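ABC transporter substrate-binding protein (Bradyrhizobium japonicum, PDB 4I1D) probably captures a small solute in the periplasm, perhaps a polyamine, for an ABC importer, and holds d-malate in this crystal. Local coordinates at residues 62-70 against 303-312; 96-104 against 229-237. All coordinates share one frame; numbering follows the deposited sequence.

Interaction 1. Residues 62-70 against 303-312; sequences TPTGYCLRG and YAWWSSPAGE. With SO4 (sulfate ion), chain H.
Two groups of 303-312 grip Arg69 NH2: Glu312 OE2 at 2.5 Å in a salt bridge, and the carbonyl O of Trp306 at 3.2 Å in a weak hydrogen bond. The Arg69 and Glu312 side chains run past one another head to tail, their planar end groups tilted by 30°, and a bend at chi3 of Arg69 (-84°) swings the charged end over to the partner segment. NH1 forms a second salt bridge, to Glu315, and Tyr66 CD1 lies in plane at the guanidinium edge. A leucine in place of Arg69 would probably leave the Glu312 and Glu315 carboxylates without their shared positive mate and the Trp306 carbonyl without this donor. In this type II periplasmic binding fold, the contact joins helix 64-72, which follows strand 59-63, to the short helix 303-306 and the start of the C-terminal helix 309-321. A sulfate, probably from the crystallisation liquor, sits at the backbone N atoms of Tyr303 and Ala304, where helix 303-306 begins, and also bonds to Ser302 OG. Thr64 CB sits over a face of the Tyr303 ring, 3.9 Å from its centroid and 17° off the normal. Gly65, lacking a side chain, lets the ring lie against the backbone, its N 3.3 Å from Tyr303 CD1. Leu68 CD1 packs 3.7 Å from Tyr303 CB and also touches Ser307 OG, whose hydroxyl donates to Tyr303 O (2.6 Å) alongside Ser307 N. Tyr303 OH bonds to Ser230 N.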
ATOM      1  N   THR A  62      -9.586  -4.038 -36.248  1.00 49.13           N
ATOM      2  CA  THR A  62      -8.787  -4.565 -35.144  1.00 52.49           C
ATOM      3  C   THR A  62      -8.107  -5.899 -35.493  1.00 45.69           C
ATOM      4  O   THR A  62      -8.579  -6.622 -36.376  1.00 49.69           O
ATOM      5  CB  THR A  62      -9.692  -4.732 -33.899  1.00 58.98           C
ATOM      6  OG1 THR A  62      -8.894  -4.958 -32.729  1.00 62.80           O
ATOM      7  CG2 THR A  62     -10.656  -5.895 -34.098  1.00 57.81           C
ATOM      8  N   PRO A  63      -6.989  -6.232 -34.812  1.00 44.25           N
ATOM      9  CA  PRO A  63      -6.392  -7.552 -35.040  1.00 51.27           C
ATOM     10  C   PRO A  63      -7.433  -8.662 -34.997  1.00 55.65           C
ATOM     11  O   PRO A  63      -8.285  -8.721 -34.116  1.00 59.19           O
ATOM     12  CB  PRO A  63      -5.391  -7.685 -33.885  1.00 50.67           C
ATOM     13  CG  PRO A  63      -4.929  -6.267 -33.687  1.00 51.62           C
ATOM     14  CD  PRO A  63      -6.180  -5.428 -33.875  1.00 47.63           C
ATOM     15  N   THR A  64      -7.340  -9.540 -35.978  1.00 50.34           N
ATOM     16  CA  THR A  64      -8.374 -10.507 -36.284  1.00 54.49           C
ATOM     17  C   THR A  64      -8.739 -11.398 -35.089  1.00 55.55           C
ATOM     18  O   THR A  64      -9.897 -11.773 -34.913  1.00 52.27           O
ATOM     19  CB  THR A  64      -7.925 -11.340 -37.498  1.00 54.62           C
ATOM     20  OG1 THR A  64      -7.682 -10.449 -38.594  1.00 49.83           O
ATOM     21  CG2 THR A  64      -8.964 -12.350 -37.896  1.00 50.82           C
ATOM     22  N   GLY A  65      -7.758 -11.712 -34.255  1.00 52.83           N
ATOM     23  CA  GLY A  65      -7.992 -12.582 -33.113  1.00 59.24           C
ATOM     24  C   GLY A  65      -8.978 -12.010 -32.112  1.00 58.54           C
ATOM     25  O   GLY A  65      -9.712 -12.756 -31.465  1.00 61.25           O
ATOM     26  N   TYR A  66      -8.998 -10.685 -31.986  1.00 57.98           N
ATOM     27  CA  TYR A  66      -9.926 -10.014 -31.078  1.00 62.35           C
ATOM     28  C   TYR A  66     -11.350 -10.086 -31.603  1.00 62.26           C
ATOM     29  O   TYR A  66     -12.308 -10.075 -30.829  1.00 63.55           O
ATOM     30  CB  TYR A  66      -9.523  -8.552 -30.856  1.00 61.59           C
ATOM     31  CG  TYR A  66      -8.160  -8.383 -30.226  1.00 74.96           C
ATOM     32  CD1 TYR A  66      -7.667  -9.323 -29.336  1.00 89.09           C
ATOM     33  CD2 TYR A  66      -7.360  -7.293 -30.532  1.00 82.22           C
ATOM     34  CE1 TYR A  66      -6.419  -9.180 -28.767  1.00103.31           C
ATOM     35  CE2 TYR A  66      -6.109  -7.141 -29.967  1.00 92.66           C
ATOM     36  CZ  TYR A  66      -5.642  -8.087 -29.084  1.00106.35           C
ATOM     37  OH  TYR A  66      -4.393  -7.947 -28.515  1.00118.74           O
ATOM     38  N   CYS A  67     -11.489 -10.152 -32.921  1.00 58.58           N
ATOM     39  CA  CYS A  67     -12.805 -10.332 -33.519  1.00 56.58           C
ATOM     40  C   CYS A  67     -13.371 -11.673 -33.126  1.00 54.68           C
ATOM     41  O   CYS A  67     -14.558 -11.781 -32.839  1.00 60.86           O
ATOM     42  CB  CYS A  67     -12.742 -10.215 -35.040  1.00 58.46           C
ATOM     43  SG  CYS A  67     -12.224  -8.584 -35.586  1.00 60.39           S
ATOM     44  N   LEU A  68     -12.518 -12.697 -33.105  1.00 60.29           N
ATOM     45  CA  LEU A  68     -12.957 -14.034 -32.714  1.00 58.25           C
ATOM     46  C   LEU A  68     -13.384 -14.042 -31.250  1.00 65.62           C
ATOM     47  O   LEU A  68     -14.456 -14.551 -30.912  1.00 65.22           O
ATOM     48  CB  LEU A  68     -11.857 -15.082 -32.958  1.00 54.96           C
ATOM     49  CG  LEU A  68     -11.136 -15.060 -34.314  1.00 53.26           C
ATOM     50  CD1 LEU A  68     -10.125 -16.205 -34.420  1.00 47.73           C
ATOM     51  CD2 LEU A  68     -12.120 -15.130 -35.459  1.00 56.62           C
ATOM     52  N   ARG A  69     -12.543 -13.477 -30.388  1.00 72.34           N
ATOM     53  CA  ARG A  69     -12.844 -13.395 -28.958  1.00 77.67           C
ATOM     54  C   ARG A  69     -14.126 -12.604 -28.733  1.00 67.18           C
ATOM     55  O   ARG A  69     -15.053 -13.073 -28.071  1.00 61.20           O
ATOM     56  CB  ARG A  69     -11.690 -12.734 -28.193  1.00 89.83           C
ATOM     57  CG  ARG A  69     -10.739 -13.705 -27.504  1.00100.06           C
ATOM     58  CD  ARG A  69      -9.867 -13.006 -26.450  1.00108.42           C
ATOM     59  NE  ARG A  69      -8.674 -12.373 -27.019  1.00110.61           N
ATOM     60  CZ  ARG A  69      -7.460 -12.924 -27.036  1.00116.25           C
ATOM     61  NH1 ARG A  69      -6.441 -12.267 -27.578  1.00112.51           N
ATOM     62  NH2 ARG A  69      -7.257 -14.132 -26.511  1.00117.62           N
ATOM     63  N   GLY A  70     -14.165 -11.402 -29.297  1.00 60.15           N
ATOM     64  CA  GLY A  70     -15.327 -10.539 -29.210  1.00 57.63           C
ATOM     65  C   GLY A  70     -16.619 -11.158 -29.714  1.00 59.91           C
ATOM     66  O   GLY A  70     -17.666 -11.044 -29.066  1.00 63.58           O
ATOM     67  N   TYR A 303      -4.902 -17.095 -35.487  1.00 39.96           N
ATOM     68  CA  TYR A 303      -5.813 -16.417 -34.573  1.00 46.32           C
ATOM     69  C   TYR A 303      -6.719 -17.383 -33.819  1.00 50.82           C
ATOM     70  O   TYR A 303      -7.138 -17.093 -32.705  1.00 51.81           O
ATOM     71  CB  TYR A 303      -6.611 -15.335 -35.320  1.00 46.59           C
ATOM     72  CG  TYR A 303      -5.674 -14.257 -35.777  1.00 51.13           C
ATOM     73  CD1 TYR A 303      -5.042 -13.435 -34.849  1.00 50.33           C
ATOM     74  CD2 TYR A 303      -5.356 -14.105 -37.121  1.00 46.51           C
ATOM     75  CE1 TYR A 303      -4.150 -12.458 -35.249  1.00 52.05           C
ATOM     76  CE2 TYR A 303      -4.466 -13.138 -37.532  1.00 48.83           C
ATOM     77  CZ  TYR A 303      -3.864 -12.313 -36.595  1.00 55.67           C
ATOM     78  OH  TYR A 303      -2.971 -11.338 -37.003  1.00 60.67           O
ATOM     79  N   ALA A 304      -7.000 -18.535 -34.418  1.00 48.32           N
ATOM     80  CA  ALA A 304      -7.726 -19.583 -33.716  1.00 56.84           C
ATOM     81  C   ALA A 304      -6.922 -20.056 -32.502  1.00 56.44           C
ATOM     82  O   ALA A 304      -7.483 -20.291 -31.439  1.00 62.04           O
ATOM     83  CB  ALA A 304      -8.034 -20.755 -34.650  1.00 59.50           C
ATOM     84  N   TRP A 305      -5.611 -20.191 -32.650  1.00 49.56           N
ATOM     85  CA  TRP A 305      -4.799 -20.602 -31.500  1.00 47.96           C
ATOM     86  C   TRP A 305      -4.738 -19.499 -30.439  1.00 55.61           C
ATOM     87  O   TRP A 305      -4.990 -19.765 -29.260  1.00 50.19           O
ATOM     88  CB  TRP A 305      -3.382 -21.049 -31.886  1.00 43.54           C
ATOM     89  CG  TRP A 305      -2.619 -21.589 -30.674  1.00 48.97           C
ATOM     90  CD1 TRP A 305      -2.615 -22.879 -30.208  1.00 43.78           C
ATOM     91  CD2 TRP A 305      -1.790 -20.838 -29.770  1.00 41.08           C
ATOM     92  NE1 TRP A 305      -1.829 -22.975 -29.079  1.00 51.91           N
ATOM     93  CE2 TRP A 305      -1.312 -21.737 -28.792  1.00 49.21           C
ATOM     94  CE3 TRP A 305      -1.404 -19.496 -29.698  1.00 48.35           C
ATOM     95  CZ2 TRP A 305      -0.474 -21.336 -27.755  1.00 54.08           C
ATOM     96  CZ3 TRP A 305      -0.561 -19.100 -28.665  1.00 49.88           C
ATOM     97  CH2 TRP A 305      -0.106 -20.018 -27.711  1.00 51.06           C
ATOM     98  N   TRP A 306      -4.429 -18.268 -30.860  1.00 47.24           N
ATOM     99  CA  TRP A 306      -4.292 -17.157 -29.916  1.00 47.48           C
ATOM    100  C   TRP A 306      -5.565 -16.820 -29.138  1.00 55.15           C
ATOM    101  O   TRP A 306      -5.495 -16.351 -27.999  1.00 57.37           O
ATOM    102  CB  TRP A 306      -3.743 -15.900 -30.603  1.00 40.29           C
ATOM    103  CG  TRP A 306      -2.270 -15.938 -30.691  1.00 42.86           C
ATOM    104  CD1 TRP A 306      -1.523 -16.131 -31.808  1.00 46.22           C
ATOM    105  CD2 TRP A 306      -1.351 -15.827 -29.600  1.00 44.91           C
ATOM    106  NE1 TRP A 306      -0.182 -16.134 -31.485  1.00 46.98           N
ATOM    107  CE2 TRP A 306      -0.053 -15.950 -30.133  1.00 49.98           C
ATOM    108  CE3 TRP A 306      -1.499 -15.632 -28.222  1.00 50.13           C
ATOM    109  CZ2 TRP A 306       1.094 -15.872 -29.340  1.00 53.73           C
ATOM    110  CZ3 TRP A 306      -0.354 -15.562 -27.433  1.00 53.21           C
ATOM    111  CH2 TRP A 306       0.919 -15.679 -27.996  1.00 53.20           C
ATOM    112  N   SER A 307      -6.718 -17.058 -29.754  1.00 50.94           N
ATOM    113  CA  SER A 307      -8.002 -16.755 -29.134  1.00 48.07           C
ATOM    114  C   SER A 307      -8.593 -17.960 -28.391  1.00 51.08           C
ATOM    115  O   SER A 307      -9.712 -17.902 -27.875  1.00 57.34           O
ATOM    116  CB  SER A 307      -8.988 -16.278 -30.204  1.00 52.51           C
ATOM    117  OG  SER A 307      -9.234 -17.306 -31.156  1.00 52.63           O
ATOM    118  N   SER A 308      -7.850 -19.058 -28.351  1.00 50.91           N
ATOM    119  CA  SER A 308      -8.302 -20.251 -27.647  1.00 49.91           C
ATOM    120  C   SER A 308      -7.812 -20.192 -26.194  1.00 57.18           C
ATOM    121  O   SER A 308      -6.978 -19.352 -25.856  1.00 54.34           O
ATOM    122  CB  SER A 308      -7.743 -21.501 -28.327  1.00 54.50           C
ATOM    123  OG  SER A 308      -6.356 -21.648 -28.041  1.00 52.70           O
ATOM    124  N   PRO A 309      -8.326 -21.087 -25.335  1.00 53.37           N
ATOM    125  CA  PRO A 309      -7.865 -21.169 -23.947  1.00 57.93           C
ATOM    126  C   PRO A 309      -6.341 -21.247 -23.812  1.00 58.93           C
ATOM    127  O   PRO A 309      -5.797 -20.636 -22.889  1.00 55.93           O
ATOM    128  CB  PRO A 309      -8.514 -22.467 -23.450  1.00 59.64           C
ATOM    129  CG  PRO A 309      -9.816 -22.521 -24.218  1.00 56.77           C
ATOM    130  CD  PRO A 309      -9.461 -21.997 -25.592  1.00 58.43           C
ATOM    131  N   ALA A 310      -5.672 -21.989 -24.693  1.00 54.66           N
ATOM    132  CA  ALA A 310      -4.215 -22.087 -24.647  1.00 52.89           C
ATOM    133  C   ALA A 310      -3.561 -20.739 -24.976  1.00 51.45           C
ATOM    134  O   ALA A 310      -2.557 -20.362 -24.370  1.00 49.38           O
ATOM    135  CB  ALA A 310      -3.711 -23.173 -25.583  1.00 52.48           C
ATOM    136  N   GLY A 311      -4.152 -20.001 -25.909  1.00 51.77           N
ATOM    137  CA  GLY A 311      -3.663 -18.675 -26.241  1.00 51.29           C
ATOM    138  C   GLY A 311      -3.785 -17.730 -25.055  1.00 57.56           C
ATOM    139  O   GLY A 311      -2.847 -16.986 -24.752  1.00 55.13           O
ATOM    140  N   GLU A 312      -4.925 -17.782 -24.363  1.00 50.30           N
ATOM    141  CA  GLU A 312      -5.131 -16.951 -23.177  1.00 56.18           C
ATOM    142  C   GLU A 312      -4.107 -17.295 -22.094  1.00 56.68           C
ATOM    143  O   GLU A 312      -3.454 -16.404 -21.545  1.00 59.08           O
ATOM    144  CB  GLU A 312      -6.554 -17.104 -22.619  1.00 66.74           C
ATOM    145  CG  GLU A 312      -7.672 -17.117 -23.675  1.00 85.66           C
ATOM    146  CD  GLU A 312      -8.169 -15.723 -24.092  1.00 93.23           C
ATOM    147  OE1 GLU A 312      -9.364 -15.609 -24.460  1.00 93.14           O
ATOM    148  OE2 GLU A 312      -7.373 -14.754 -24.067  1.00 91.43           O
TER
HETATM  149  S   SO4 H 404      -6.657 -19.019 -37.979  0.95120.68           S
HETATM  150  O1  SO4 H 404      -5.851 -18.027 -38.692  0.95116.87           O
HETATM  151  O2  SO4 H 404      -8.069 -18.661 -38.111  0.95117.04           O
HETATM  152  O3  SO4 H 404      -6.408 -20.358 -38.513  0.95115.75           O
HETATM  153  O4  SO4 H 404      -6.286 -19.024 -36.567  0.95126.84           O

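Interaction 2. Residues 96-104 against 229-237; sequences SPYSVSYEF and QSTSLCILK
The Tyr102 ring carries Leu233 over one face, its CD2 3.6 Å from the centroid and 13° off the normal, while Thr231 OG1 lies at the edge near the ring plane. With CG anti to the backbone N (chi1 -177°), the tyrosine lies alongside Thr231 and reaches Gln18 with its hydroxyl. Across the sheet, Ser230 CB sits over a face of the Phe104 ring, 4.0 Å from its centroid but 29° off the normal, hence less centred. The backbone ladder starts with the hydrogen-bonded pair Val100 and Leu233, where Val100 N meets Leu233 O at 3.2 Å and Leu233 N meets Val100 O at 3.0 Å. It then shifts by one residue: Tyr102 N bonds to Thr231 O at 2.8 Å and Thr231 N to Glu103 O at 3.1 Å, placing two residues opposite Thr231, a classic beta bulge. Thr231 OG1 lies 2.5 Å from Glu103 OE1 and also bonds to Asp61, so one hydroxyl sits between two acidic side chains. One water bridges Ser99 OG and Ser232 OG beside the ladder, and Ser232 OG also bonds to Thr64; past the last bridge a second water links Tyr98 O and Ile235 N. Long antiparallel strands such as 100-112 and 219-235, which also pair with 201-205 and 59-63 respectively, are consistent with the interdomain crossover of type II binding proteins.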
ATOM      1  N   SER A  96     -14.689 -14.559 -40.902  1.00 59.28           N
ATOM      2  CA  SER A  96     -15.164 -15.332 -39.772  1.00 58.11           C
ATOM      3  C   SER A  96     -16.645 -15.051 -39.736  1.00 52.96           C
ATOM      4  O   SER A  96     -17.133 -14.290 -40.560  1.00 54.18           O
ATOM      5  CB  SER A  96     -14.494 -14.864 -38.476  1.00 58.27           C
ATOM      6  OG  SER A  96     -15.180 -13.746 -37.931  1.00 61.13           O
ATOM      7  N   PRO A  97     -17.376 -15.655 -38.786  1.00 57.08           N
ATOM      8  CA  PRO A  97     -18.803 -15.327 -38.720  1.00 62.89           C
ATOM      9  C   PRO A  97     -19.028 -13.873 -38.299  1.00 62.92           C
ATOM     10  O   PRO A  97     -20.126 -13.348 -38.495  1.00 56.11           O
ATOM     11  CB  PRO A  97     -19.330 -16.270 -37.635  1.00 64.38           C
ATOM     12  CG  PRO A  97     -18.338 -17.378 -37.572  1.00 58.02           C
ATOM     13  CD  PRO A  97     -17.014 -16.731 -37.851  1.00 53.77           C
ATOM     14  N   TYR A  98     -17.991 -13.241 -37.750  1.00 63.44           N
ATOM     15  CA  TYR A  98     -18.105 -11.906 -37.171  1.00 62.04           C
ATOM     16  C   TYR A  98     -17.206 -10.857 -37.818  1.00 61.65           C
ATOM     17  O   TYR A  98     -17.217  -9.704 -37.398  1.00 61.84           O
ATOM     18  CB  TYR A  98     -17.745 -11.947 -35.684  1.00 57.60           C
ATOM     19  CG  TYR A  98     -18.358 -13.086 -34.916  1.00 64.99           C
ATOM     20  CD1 TYR A  98     -19.682 -13.041 -34.513  1.00 67.89           C
ATOM     21  CD2 TYR A  98     -17.604 -14.202 -34.576  1.00 71.90           C
ATOM     22  CE1 TYR A  98     -20.249 -14.078 -33.803  1.00 75.67           C
ATOM     23  CE2 TYR A  98     -18.162 -15.248 -33.866  1.00 79.13           C
ATOM     24  CZ  TYR A  98     -19.488 -15.177 -33.482  1.00 86.46           C
ATOM     25  OH  TYR A  98     -20.059 -16.209 -32.770  1.00100.13           O
ATOM     26  N   SER A  99     -16.409 -11.239 -38.808  1.00 58.04           N
ATOM     27  CA  SER A  99     -15.421 -10.303 -39.333  1.00 54.88           C
ATOM     28  C   SER A  99     -15.008 -10.609 -40.758  1.00 57.73           C
ATOM     29  O   SER A  99     -15.280 -11.694 -41.268  1.00 55.42           O
ATOM     30  CB  SER A  99     -14.177 -10.299 -38.448  1.00 49.44           C
ATOM     31  OG  SER A  99     -13.490 -11.533 -38.553  1.00 49.60           O
ATOM     32  N   VAL A 100     -14.355  -9.636 -41.392  1.00 52.71           N
ATOM     33  CA  VAL A 100     -13.748  -9.832 -42.708  1.00 54.78           C
ATOM     34  C   VAL A 100     -12.338  -9.267 -42.699  1.00 50.25           C
ATOM     35  O   VAL A 100     -12.120  -8.153 -42.221  1.00 51.69           O
ATOM     36  CB  VAL A 100     -14.539  -9.135 -43.836  1.00 60.71           C
ATOM     37  CG1 VAL A 100     -13.995  -9.563 -45.207  1.00 57.82           C
ATOM     38  CG2 VAL A 100     -16.019  -9.453 -43.733  1.00 66.55           C
ATOM     39  N   SER A 101     -11.386 -10.030 -43.235  1.00 45.86           N
ATOM     40  CA  SER A 101      -9.991  -9.585 -43.317  1.00 55.78           C
ATOM     41  C   SER A 101      -9.873  -8.260 -44.060  1.00 51.81           C
ATOM     42  O   SER A 101     -10.465  -8.076 -45.129  1.00 48.42           O
ATOM     43  CB  SER A 101      -9.119 -10.646 -43.991  1.00 58.07           C
ATOM     44  OG  SER A 101      -9.194 -11.870 -43.288  1.00 62.52           O
ATOM     45  N   TYR A 102      -9.088  -7.344 -43.503  1.00 46.08           N
ATOM     46  CA  TYR A 102      -9.070  -5.964 -43.992  1.00 43.23           C
ATOM     47  C   TYR A 102      -7.718  -5.576 -44.596  1.00 46.64           C
ATOM     48  O   TYR A 102      -7.664  -4.940 -45.641  1.00 45.95           O
ATOM     49  CB  TYR A 102      -9.465  -5.038 -42.850  1.00 42.93           C
ATOM     50  CG  TYR A 102      -9.566  -3.561 -43.176  1.00 51.66           C
ATOM     51  CD1 TYR A 102     -10.407  -3.097 -44.182  1.00 51.37           C
ATOM     52  CD2 TYR A 102      -8.860  -2.625 -42.424  1.00 48.40           C
ATOM     53  CE1 TYR A 102     -10.509  -1.741 -44.451  1.00 50.18           C
ATOM     54  CE2 TYR A 102      -8.947  -1.284 -42.683  1.00 48.03           C
ATOM     55  CZ  TYR A 102      -9.776  -0.841 -43.694  1.00 53.20           C
ATOM     56  OH  TYR A 102      -9.866   0.507 -43.933  1.00 48.99           O
ATOM     57  N   GLU A 103      -6.632  -5.986 -43.941  1.00 46.70           N
ATOM     58  CA  GLU A 103      -5.282  -5.755 -44.441  1.00 46.90           C
ATOM     59  C   GLU A 103      -4.280  -6.678 -43.736  1.00 50.68           C
ATOM     60  O   GLU A 103      -4.498  -7.091 -42.594  1.00 46.63           O
ATOM     61  CB  GLU A 103      -4.891  -4.296 -44.217  1.00 41.89           C
ATOM     62  CG  GLU A 103      -5.028  -3.851 -42.768  1.00 40.03           C
ATOM     63  CD  GLU A 103      -3.804  -4.193 -41.907  1.00 48.41           C
ATOM     64  OE1 GLU A 103      -3.948  -4.281 -40.671  1.00 52.67           O
ATOM     65  OE2 GLU A 103      -2.693  -4.357 -42.455  1.00 44.83           O
ATOM     66  N   PHE A 104      -3.179  -6.997 -44.412  1.00 50.75           N
ATOM     67  CA  PHE A 104      -2.145  -7.836 -43.823  1.00 50.51           C
ATOM     68  C   PHE A 104      -0.889  -7.032 -43.524  1.00 55.11           C
ATOM     69  O   PHE A 104      -0.476  -6.198 -44.337  1.00 55.21           O
ATOM     70  CB  PHE A 104      -1.792  -8.980 -44.756  1.00 53.26           C
ATOM     71  CG  PHE A 104      -2.851 -10.024 -44.855  1.00 54.97           C
ATOM     72  CD1 PHE A 104      -3.856  -9.914 -45.799  1.00 47.93           C
ATOM     73  CD2 PHE A 104      -2.837 -11.127 -44.009  1.00 49.49           C
ATOM     74  CE1 PHE A 104      -4.834 -10.886 -45.902  1.00 50.64           C
ATOM     75  CE2 PHE A 104      -3.814 -12.097 -44.098  1.00 54.55           C
ATOM     76  CZ  PHE A 104      -4.822 -11.976 -45.046  1.00 50.45           C
ATOM     77  N   GLN A 229       0.403 -11.310 -40.276  1.00 38.21           N
ATOM     78  CA  GLN A 229      -0.772 -11.054 -39.459  1.00 43.53           C
ATOM     79  C   GLN A 229      -1.774 -10.192 -40.211  1.00 49.24           C
ATOM     80  O   GLN A 229      -1.494  -9.743 -41.322  1.00 45.30           O
ATOM     81  CB  GLN A 229      -0.350 -10.356 -38.171  1.00 43.11           C
ATOM     82  CG  GLN A 229       0.623 -11.183 -37.336  1.00 43.98           C
ATOM     83  CD  GLN A 229       1.452 -10.315 -36.400  1.00 48.36           C
ATOM     84  OE1 GLN A 229       2.662 -10.130 -36.599  1.00 50.70           O
ATOM     85  NE2 GLN A 229       0.804  -9.769 -35.385  1.00 36.44           N
ATOM     86  N   SER A 230      -2.935  -9.953 -39.603  1.00 42.24           N
ATOM     87  CA  SER A 230      -3.965  -9.147 -40.248  1.00 48.61           C
ATOM     88  C   SER A 230      -4.897  -8.475 -39.250  1.00 44.61           C
ATOM     89  O   SER A 230      -5.100  -8.969 -38.136  1.00 45.37           O
ATOM     90  CB  SER A 230      -4.812 -10.032 -41.168  1.00 51.70           C
ATOM     91  OG  SER A 230      -5.629 -10.901 -40.397  1.00 50.17           O
ATOM     92  N   THR A 231      -5.484  -7.356 -39.658  1.00 44.96           N
ATOM     93  CA  THR A 231      -6.655  -6.834 -38.954  1.00 47.66           C
ATOM     94  C   THR A 231      -7.911  -7.137 -39.771  1.00 49.73           C
ATOM     95  O   THR A 231      -7.838  -7.427 -40.978  1.00 41.00           O
ATOM     96  CB  THR A 231      -6.565  -5.315 -38.681  1.00 48.04           C
ATOM     97  OG1 THR A 231      -6.348  -4.621 -39.912  1.00 43.14           O
ATOM     98  CG2 THR A 231      -5.417  -5.003 -37.701  1.00 44.44           C
ATOM     99  N   SER A 232      -9.055  -7.088 -39.097  1.00 40.66           N
ATOM    100  CA  SER A 232     -10.347  -7.319 -39.730  1.00 44.57           C
ATOM    101  C   SER A 232     -11.361  -6.255 -39.284  1.00 50.23           C
ATOM    102  O   SER A 232     -11.210  -5.638 -38.223  1.00 52.35           O
ATOM    103  CB  SER A 232     -10.884  -8.720 -39.376  1.00 45.60           C
ATOM    104  OG  SER A 232     -10.019  -9.738 -39.849  1.00 53.79           O
ATOM    105  N   LEU A 233     -12.397  -6.057 -40.097  1.00 45.04           N
ATOM    106  CA  LEU A 233     -13.480  -5.148 -39.755  1.00 45.01           C
ATOM    107  C   LEU A 233     -14.607  -5.945 -39.114  1.00 48.65           C
ATOM    108  O   LEU A 233     -14.910  -7.059 -39.552  1.00 42.32           O
ATOM    109  CB  LEU A 233     -13.997  -4.460 -41.008  1.00 44.14           C
ATOM    110  CG  LEU A 233     -12.975  -3.691 -41.844  1.00 46.86           C
ATOM    111  CD1 LEU A 233     -13.699  -2.954 -42.949  1.00 47.39           C
ATOM    112  CD2 LEU A 233     -12.202  -2.712 -40.972  1.00 45.03           C
ATOM    113  N   CYS A 234     -15.212  -5.369 -38.077  1.00 45.38           N
ATOM    114  CA  CYS A 234     -16.372  -5.949 -37.402  1.00 45.45           C
ATOM    115  C   CYS A 234     -17.261  -4.804 -36.947  1.00 51.87           C
ATOM    116  O   CYS A 234     -16.836  -3.649 -36.939  1.00 56.63           O
ATOM    117  CB  CYS A 234     -15.947  -6.772 -36.192  1.00 50.18           C
ATOM    118  SG  CYS A 234     -14.939  -5.816 -35.016  1.00 54.75           S
ATOM    119  N   ILE A 235     -18.491  -5.129 -36.561  1.00 48.15           N
ATOM    120  CA  ILE A 235     -19.501  -4.134 -36.252  1.00 47.20           C
ATOM    121  C   ILE A 235     -19.951  -4.371 -34.833  1.00 50.93           C
ATOM    122  O   ILE A 235     -20.217  -5.512 -34.457  1.00 58.35           O
ATOM    123  CB  ILE A 235     -20.714  -4.287 -37.187  1.00 48.38           C
ATOM    124  CG1 ILE A 235     -20.289  -4.101 -38.644  1.00 46.89           C
ATOM    125  CG2 ILE A 235     -21.833  -3.324 -36.799  1.00 47.99           C
ATOM    126  CD1 ILE A 235     -21.413  -4.362 -39.644  1.00 51.35           C
ATOM    127  N   LEU A 236     -20.035  -3.309 -34.036  1.00 50.27           N
ATOM    128  CA  LEU A 236     -20.416  -3.472 -32.634  1.00 48.47           C
ATOM    129  C   LEU A 236     -21.845  -3.964 -32.510  1.00 52.84           C
ATOM    130  O   LEU A 236     -22.725  -3.545 -33.261  1.00 51.72           O
ATOM    131  CB  LEU A 236     -20.218  -2.184 -31.828  1.00 43.31           C
ATOM    132  CG  LEU A 236     -18.788  -1.943 -31.328  1.00 50.84           C
ATOM    133  CD1 LEU A 236     -17.930  -1.495 -32.465  1.00 55.91           C
ATOM    134  CD2 LEU A 236     -18.748  -0.914 -30.215  1.00 55.96           C
ATOM    135  N   LYS A 237     -22.069  -4.879 -31.575  1.00 54.24           N
ATOM    136  CA  LYS A 237     -23.425  -5.290 -31.243  1.00 57.80           C
ATOM    137  C   LYS A 237     -24.180  -4.058 -30.727  1.00 56.27           C
ATOM    138  O   LYS A 237     -23.720  -3.381 -29.809  1.00 54.72           O
ATOM    139  CB  LYS A 237     -23.394  -6.389 -30.179  1.00 68.21           C
ATOM    140  CG  LYS A 237     -24.579  -7.336 -30.217  1.00 80.21           C
ATOM    141  CD  LYS A 237     -24.581  -8.154 -31.500  1.00 87.17           C
ATOM    142  CE  LYS A 237     -25.690  -9.194 -31.490  1.00 92.31           C
ATOM    143  NZ  LYS A 237     -25.506 -10.192 -30.396  1.00 91.97           N
TER
HETATM  144  O   HOH W   1     -19.093  -7.903 -36.688  1.00 52.39           O
HETATM  145  O   HOH W   2     -11.864 -11.935 -40.346  1.00 56.01           O

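Overall arrangement
Interaction 2 is buried, whereas interaction 1 is only partly so, with the Arg69 salt bridge a main element and a sulfate at the start of helix 303-306. Their chemistry differs accordingly: main-chain pairing between strands in 96-104 against 229-237, a salt bridge and helix-to-helix side-chain packing in 62-70 against 303-312. A CH-pi contact on an aromatic face is common to both. Both reach the same sheet, since strand 59-63 pairs antiparallel with 219-235, and their centres lie 12 Å apart. The junction is polar: Thr64 OG1 lies 2.7 Å from Ser232 OG and 2.8 Å from Ser230 OG, probable hydrogen bonds. Interaction 1 spans a longer chain separation and brings helices 303-306 and 309-321 against helix 64-72.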